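Local coordinates for protein putative HAD-hydrolase YfnB (Bacillus subtilis, PDB 3ED5) that is a putative hydrolase of the HAD-like superfamily, probably acting as a 5'-nucleotidase, at residues G107-I112 against F142-D147; I112-Q117 against E225-L230. All coordinates share one frame; numbering follows the deposited sequence.

Interaction 1 (G107-I112 against F142-D147); sequences GAFDLI and FPFFKD
Ile112 is set within its helix by a backbone bond, Ile112 N to Ala108 O at 2.9 Å, and from there its side chain carries much of an apolar contact with Phe144 and Phe145. Its CG2 methyl, anti to the backbone N, presses on the root of Phe144, 3.4 Å from Phe144 CB, and approaches that ring obliquely. The other branch ends in CD1, which comes to 4.0 Å from CZ of Phe145. In the HAD-like Rossmann fold this joins the first half of helix 108-116 to the loop leading into edge strand 147-150, beside Phe12 of strand 9-12, which both Ile112 and Phe145 touch. Phe145 lies about 9 Å, side chain to side chain, from Asp13, the nucleophile by similarity. Farther out, Phe109 and Phe144 form an offset edge-to-face pair: the edge of Phe144 is directed at the face of Phe109, with ring centroids 5.5 Å apart and planes at 85°. Phe109 has CG anti to its own N (chi1 -173°), which swings the ring out toward the loop until its CE1 sits 3.8 Å from CE2 of Phe144.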
loop_
_atom_site.group_PDB
_atom_site.type_symbol
_atom_site.label_atom_id
_atom_site.label_comp_id
_atom_site.label_asym_id
_atom_site.label_seq_id
_atom_site.Cartn_x
_atom_site.Cartn_y
_atom_site.Cartn_z
ATOM N N GLY A 107 9.318 -0.371 13.671
ATOM C CA GLY A 107 8.316 -0.429 14.744
ATOM C C GLY A 107 6.973 -1.048 14.389
ATOM O O GLY A 107 6.105 -1.126 15.279
ATOM N N ALA A 108 6.774 -1.480 13.129
ATOM C CA ALA A 108 5.446 -1.974 12.701
ATOM C C ALA A 108 4.973 -3.190 13.484
ATOM O O ALA A 108 3.792 -3.252 13.874
ATOM C CB ALA A 108 5.394 -2.253 11.167
ATOM N N PHE A 109 5.856 -4.155 13.737
ATOM C CA PHE A 109 5.395 -5.382 14.418
ATOM C C PHE A 109 4.925 -5.059 15.843
ATOM O O PHE A 109 3.828 -5.480 16.260
ATOM C CB PHE A 109 6.453 -6.489 14.423
ATOM C CG PHE A 109 5.951 -7.784 14.951
ATOM C CD1 PHE A 109 5.456 -8.747 14.074
ATOM C CD2 PHE A 109 5.944 -8.044 16.329
ATOM C CE1 PHE A 109 4.967 -9.969 14.541
ATOM C CE2 PHE A 109 5.441 -9.262 16.809
ATOM C CZ PHE A 109 4.970 -10.227 15.899
ATOM N N ASP A 110 5.746 -4.322 16.584
ATOM C CA ASP A 110 5.387 -3.986 17.971
ATOM C C ASP A 110 4.111 -3.123 18.017
ATOM O O ASP A 110 3.231 -3.334 18.894
ATOM C CB ASP A 110 6.543 -3.292 18.681
ATOM C CG ASP A 110 7.733 -4.218 18.909
ATOM O OD1 ASP A 110 7.584 -5.471 18.818
ATOM O OD2 ASP A 110 8.834 -3.686 19.173
ATOM N N LEU A 111 4.015 -2.174 17.082
ATOM C CA LEU A 111 2.826 -1.304 16.999
ATOM C C LEU A 111 1.573 -2.134 16.760
ATOM O O LEU A 111 0.609 -2.074 17.538
ATOM C CB LEU A 111 2.960 -0.234 15.910
ATOM C CG LEU A 111 1.631 0.541 15.747
ATOM C CD1 LEU A 111 1.603 1.658 16.828
ATOM C CD2 LEU A 111 1.355 1.051 14.385
ATOM N N ILE A 112 1.569 -2.925 15.695
ATOM C CA ILE A 112 0.391 -3.743 15.369
ATOM C C ILE A 112 0.011 -4.703 16.526
ATOM O O ILE A 112 -1.165 -4.849 16.865
ATOM C CB ILE A 112 0.612 -4.479 14.032
ATOM C CG1 ILE A 112 0.666 -3.453 12.870
ATOM C CG2 ILE A 112 -0.424 -5.586 13.781
ATOM C CD1 ILE A 112 -0.622 -2.557 12.746
ATOM N N PHE A 142 0.098 -11.021 9.661
ATOM C CA PHE A 142 -1.214 -11.534 9.205
ATOM C C PHE A 142 -2.252 -11.792 10.336
ATOM O O PHE A 142 -3.376 -11.321 10.235
ATOM C CB PHE A 142 -1.010 -12.825 8.394
ATOM C CG PHE A 142 -2.268 -13.381 7.809
ATOM C CD1 PHE A 142 -2.725 -12.927 6.582
ATOM C CD2 PHE A 142 -3.007 -14.343 8.505
ATOM C CE1 PHE A 142 -3.907 -13.434 6.027
ATOM C CE2 PHE A 142 -4.181 -14.855 7.958
ATOM C CZ PHE A 142 -4.636 -14.378 6.732
ATOM N N PRO A 143 -1.883 -12.543 11.377
ATOM C CA PRO A 143 -2.915 -12.922 12.358
ATOM C C PRO A 143 -3.525 -11.776 13.181
ATOM O O PRO A 143 -4.563 -11.983 13.862
ATOM C CB PRO A 143 -2.174 -13.890 13.293
ATOM C CG PRO A 143 -0.946 -14.275 12.549
ATOM C CD PRO A 143 -0.566 -13.076 11.777
ATOM N N PHE A 144 -2.894 -10.600 13.160
ATOM C CA PHE A 144 -3.348 -9.494 13.998
ATOM C C PHE A 144 -4.555 -8.774 13.402
ATOM O O PHE A 144 -5.156 -7.930 14.069
ATOM C CB PHE A 144 -2.204 -8.475 14.224
ATOM C CG PHE A 144 -1.047 -9.027 15.005
ATOM C CD1 PHE A 144 -1.148 -9.234 16.382
ATOM C CD2 PHE A 144 0.151 -9.321 14.379
ATOM C CE1 PHE A 144 -0.072 -9.744 17.127
ATOM C CE2 PHE A 144 1.237 -9.845 15.108
ATOM C CZ PHE A 144 1.127 -10.048 16.492
ATOM N N PHE A 145 -4.881 -9.080 12.146
ATOM C CA PHE A 145 -5.997 -8.409 11.420
ATOM C C PHE A 145 -7.249 -9.251 11.359
ATOM O O PHE A 145 -7.205 -10.459 11.083
ATOM C CB PHE A 145 -5.527 -8.017 10.017
ATOM C CG PHE A 145 -4.396 -7.039 10.057
ATOM C CD1 PHE A 145 -4.653 -5.669 10.152
ATOM C CD2 PHE A 145 -3.067 -7.485 10.080
ATOM C CE1 PHE A 145 -3.593 -4.734 10.244
ATOM C CE2 PHE A 145 -1.974 -6.542 10.140
ATOM C CZ PHE A 145 -2.242 -5.175 10.234
ATOM N N LYS A 146 -8.375 -8.615 11.674
ATOM C CA LYS A 146 -9.681 -9.250 11.611
ATOM C C LYS A 146 -10.098 -9.635 10.197
ATOM O O LYS A 146 -10.751 -10.660 10.000
ATOM C CB LYS A 146 -10.721 -8.314 12.192
ATOM C CG LYS A 146 -10.521 -8.004 13.660
ATOM C CD LYS A 146 -11.359 -8.846 14.543
ATOM C CE LYS A 146 -12.646 -8.124 14.949
ATOM N NZ LYS A 146 -13.531 -7.840 13.755
ATOM N N ASP A 147 -9.733 -8.813 9.216
ATOM C CA ASP A 147 -10.000 -9.106 7.807
ATOM C C ASP A 147 -9.043 -8.306 6.904
ATOM O O ASP A 147 -8.392 -7.348 7.361
ATOM C CB ASP A 147 -11.470 -8.810 7.458
ATOM C CG ASP A 147 -12.027 -9.728 6.386
ATOM O OD1 ASP A 147 -11.275 -10.333 5.561
ATOM O OD2 ASP A 147 -13.270 -9.831 6.362
#

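Interaction 2 (I112-Q117 against E225-L230); sequences ISNLQQ and ELYHIL
Asn114 and Tyr227 both hold CG anti to the carbonyl carbon, at a chi1 of -80° for Asn114, and these torsions send amide and phenol out to meet between two helices. The helices belong to the Rossmann-like alpha/beta fold of the HAD superfamily: 108-116 leads into strand 120-125, while 226-230 comes after edge strand 218-220, near the C-terminal end of the chain. Their short segments run nearly side by side in the same direction, 20° apart, but the axes approach no closer than 12.1 Å, so long side chains have to bridge the interval. On the side toward the C-terminal residues Asn234 and Thr235, which Asn114 also touches, the bridge is polar. Asn114 ND2 gives a hydrogen bond to Tyr227 OH at 2.9 Å, almost straight at an N-H...O angle of 174°. The hydroxyl lies practically in the plane of the amide, in good position for the N-H, while the amide and the phenol ring are steeply inclined to each other. Asn114 CB packs against the same hydroxyl, 3.6 Å from Tyr227 OH, so the end of the tyrosine meets both the root and the tip of the asparagine. Nearer the sheet the contact turns apolar. Leu115 and Leu230 reach toward each other from the two helices above strand 9-12, where both touch Leu10, and their side chains cross at about a right angle. Leu115 CD2 also lies loosely against the tyrosine, 4.3 Å from Tyr227 CE1. The leucines themselves meet through their methyls: Leu230 CD1 is 3.7 Å from Leu115 CD2 and 4.1 Å from Leu115 CD1.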
loop_
_atom_site.group_PDB
_atom_site.type_symbol
_atom_site.label_atom_id
_atom_site.label_comp_id
_atom_site.label_asym_id
_atom_site.label_seq_id
_atom_site.Cartn_x
_atom_site.Cartn_y
_atom_site.Cartn_z
ATOM N N ILE A 112 1.569 -2.925 15.695
ATOM C CA ILE A 112 0.391 -3.743 15.369
ATOM C C ILE A 112 0.011 -4.703 16.526
ATOM O O ILE A 112 -1.165 -4.849 16.865
ATOM C CB ILE A 112 0.612 -4.479 14.032
ATOM C CG1 ILE A 112 0.666 -3.453 12.870
ATOM C CG2 ILE A 112 -0.424 -5.586 13.781
ATOM C CD1 ILE A 112 -0.622 -2.557 12.746
ATOM N N SER A 113 1.011 -5.351 17.124
ATOM C CA SER A 113 0.764 -6.267 18.252
ATOM C C SER A 113 0.087 -5.530 19.416
ATOM O O SER A 113 -0.875 -6.042 20.033
ATOM C CB SER A 113 2.083 -6.876 18.724
ATOM O OG SER A 113 1.852 -7.669 19.871
ATOM N N ASN A 114 0.592 -4.344 19.739
ATOM C CA ASN A 114 -0.014 -3.522 20.790
ATOM C C ASN A 114 -1.441 -3.082 20.415
ATOM O O ASN A 114 -2.357 -3.175 21.229
ATOM C CB ASN A 114 0.885 -2.303 21.117
ATOM C CG ASN A 114 2.041 -2.659 22.042
ATOM O OD1 ASN A 114 1.965 -3.635 22.793
ATOM N ND2 ASN A 114 3.119 -1.861 21.998
ATOM N N LEU A 115 -1.629 -2.603 19.184
ATOM C CA LEU A 115 -2.958 -2.090 18.807
ATOM C C LEU A 115 -4.035 -3.165 18.727
ATOM O O LEU A 115 -5.215 -2.896 19.029
ATOM C CB LEU A 115 -2.889 -1.318 17.490
ATOM C CG LEU A 115 -1.959 -0.098 17.441
ATOM C CD1 LEU A 115 -2.105 0.589 16.069
ATOM C CD2 LEU A 115 -2.205 0.898 18.580
ATOM N N GLN A 116 -3.637 -4.382 18.351
ATOM C CA GLN A 116 -4.564 -5.489 18.251
ATOM C C GLN A 116 -5.271 -5.740 19.605
ATOM O O GLN A 116 -6.396 -6.215 19.633
ATOM C CB GLN A 116 -3.831 -6.742 17.737
ATOM C CG GLN A 116 -4.713 -7.961 17.444
ATOM C CD GLN A 116 -5.042 -8.774 18.690
ATOM O OE1 GLN A 116 -4.321 -8.734 19.695
ATOM N NE2 GLN A 116 -6.160 -9.506 18.641
ATOM N N GLN A 117 -4.588 -5.423 20.699
ATOM C CA GLN A 117 -5.141 -5.626 22.056
ATOM C C GLN A 117 -6.269 -4.659 22.371
ATOM O O GLN A 117 -7.058 -4.911 23.302
ATOM C CB GLN A 117 -4.038 -5.449 23.086
ATOM C CG GLN A 117 -2.810 -6.283 22.802
ATOM C CD GLN A 117 -2.667 -7.408 23.759
ATOM O OE1 GLN A 117 -3.019 -8.551 23.450
ATOM N NE2 GLN A 117 -2.178 -7.100 24.960
ATOM N N GLU A 225 4.185 7.241 16.633
ATOM C CA GLU A 225 3.409 8.466 16.892
ATOM C C GLU A 225 1.900 8.168 17.002
ATOM O O GLU A 225 1.144 9.017 17.469
ATOM C CB GLU A 225 3.657 9.513 15.810
ATOM C CG GLU A 225 5.108 10.013 15.770
ATOM C CD GLU A 225 5.317 10.943 14.592
ATOM O OE1 GLU A 225 4.510 11.859 14.417
ATOM O OE2 GLU A 225 6.251 10.737 13.815
ATOM N N LEU A 226 1.459 6.983 16.565
ATOM C CA LEU A 226 0.055 6.607 16.697
ATOM C C LEU A 226 -0.412 6.426 18.132
ATOM O O LEU A 226 -1.603 6.600 18.395
ATOM C CB LEU A 226 -0.276 5.351 15.905
ATOM C CG LEU A 226 -0.493 5.593 14.418
ATOM C CD1 LEU A 226 -0.535 4.220 13.725
ATOM C CD2 LEU A 226 -1.784 6.401 14.103
ATOM N N TYR A 227 0.500 6.078 19.048
ATOM C CA TYR A 227 0.100 5.904 20.465
ATOM C C TYR A 227 -0.567 7.168 20.987
ATOM O O TYR A 227 -1.649 7.122 21.600
ATOM C CB TYR A 227 1.279 5.489 21.349
ATOM C CG TYR A 227 1.786 4.114 21.000
ATOM C CD1 TYR A 227 0.953 2.999 21.126
ATOM C CD2 TYR A 227 3.098 3.921 20.552
ATOM C CE1 TYR A 227 1.396 1.717 20.794
ATOM C CE2 TYR A 227 3.566 2.637 20.221
ATOM C CZ TYR A 227 2.698 1.536 20.362
ATOM O OH TYR A 227 3.115 0.268 20.034
ATOM N N HIS A 228 0.062 8.314 20.740
ATOM C CA HIS A 228 -0.520 9.564 21.199
ATOM C C HIS A 228 -1.796 9.943 20.463
ATOM O O HIS A 228 -2.726 10.416 21.088
ATOM C CB HIS A 228 0.512 10.708 21.148
ATOM C CG HIS A 228 1.512 10.639 22.256
ATOM N ND1 HIS A 228 2.714 11.315 22.219
ATOM C CD2 HIS A 228 1.506 9.939 23.417
ATOM C CE1 HIS A 228 3.379 11.081 23.335
ATOM N NE2 HIS A 228 2.673 10.247 24.078
ATOM N N ILE A 229 -1.833 9.745 19.148
ATOM C CA ILE A 229 -3.031 10.091 18.356
ATOM C C ILE A 229 -4.223 9.244 18.798
ATOM O O ILE A 229 -5.373 9.741 18.867
ATOM C CB ILE A 229 -2.723 9.933 16.845
ATOM C CG1 ILE A 229 -1.862 11.145 16.402
ATOM C CG2 ILE A 229 -3.980 9.827 15.975
ATOM C CD1 ILE A 229 -1.154 10.889 15.075
ATOM N N LEU A 230 -3.938 7.991 19.135
ATOM C CA LEU A 230 -4.994 7.042 19.535
ATOM C C LEU A 230 -5.276 7.128 21.035
ATOM O O LEU A 230 -6.224 6.476 21.533
ATOM C CB LEU A 230 -4.580 5.621 19.147
ATOM C CG LEU A 230 -4.437 5.404 17.635
ATOM C CD1 LEU A 230 -3.940 3.977 17.386
ATOM C CD2 LEU A 230 -5.754 5.655 16.885
#

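In the fold
Helix 108-116 serves both contacts, with different sides of the helix turned to the loop before strand 147-150 and to helix 226-230; Ile112 belongs to both segments. Interaction 1 is partly buried and wholly apolar, with an aromatic pair toward its outer side and Phe145 nearer the presumed active site. Interaction 2 is buried, lies away from the annotated site, and adds a side-chain hydrogen bond to its leucine packing. The two also touch directly: Leu111 packs on Leu226 and Tyr227, and Phe144 against Ser113 and Gln116. In both, the innermost side chains reach strand 9-12: Ile112 and Phe145 at Phe12, Leu115 and Leu230 at Leu10.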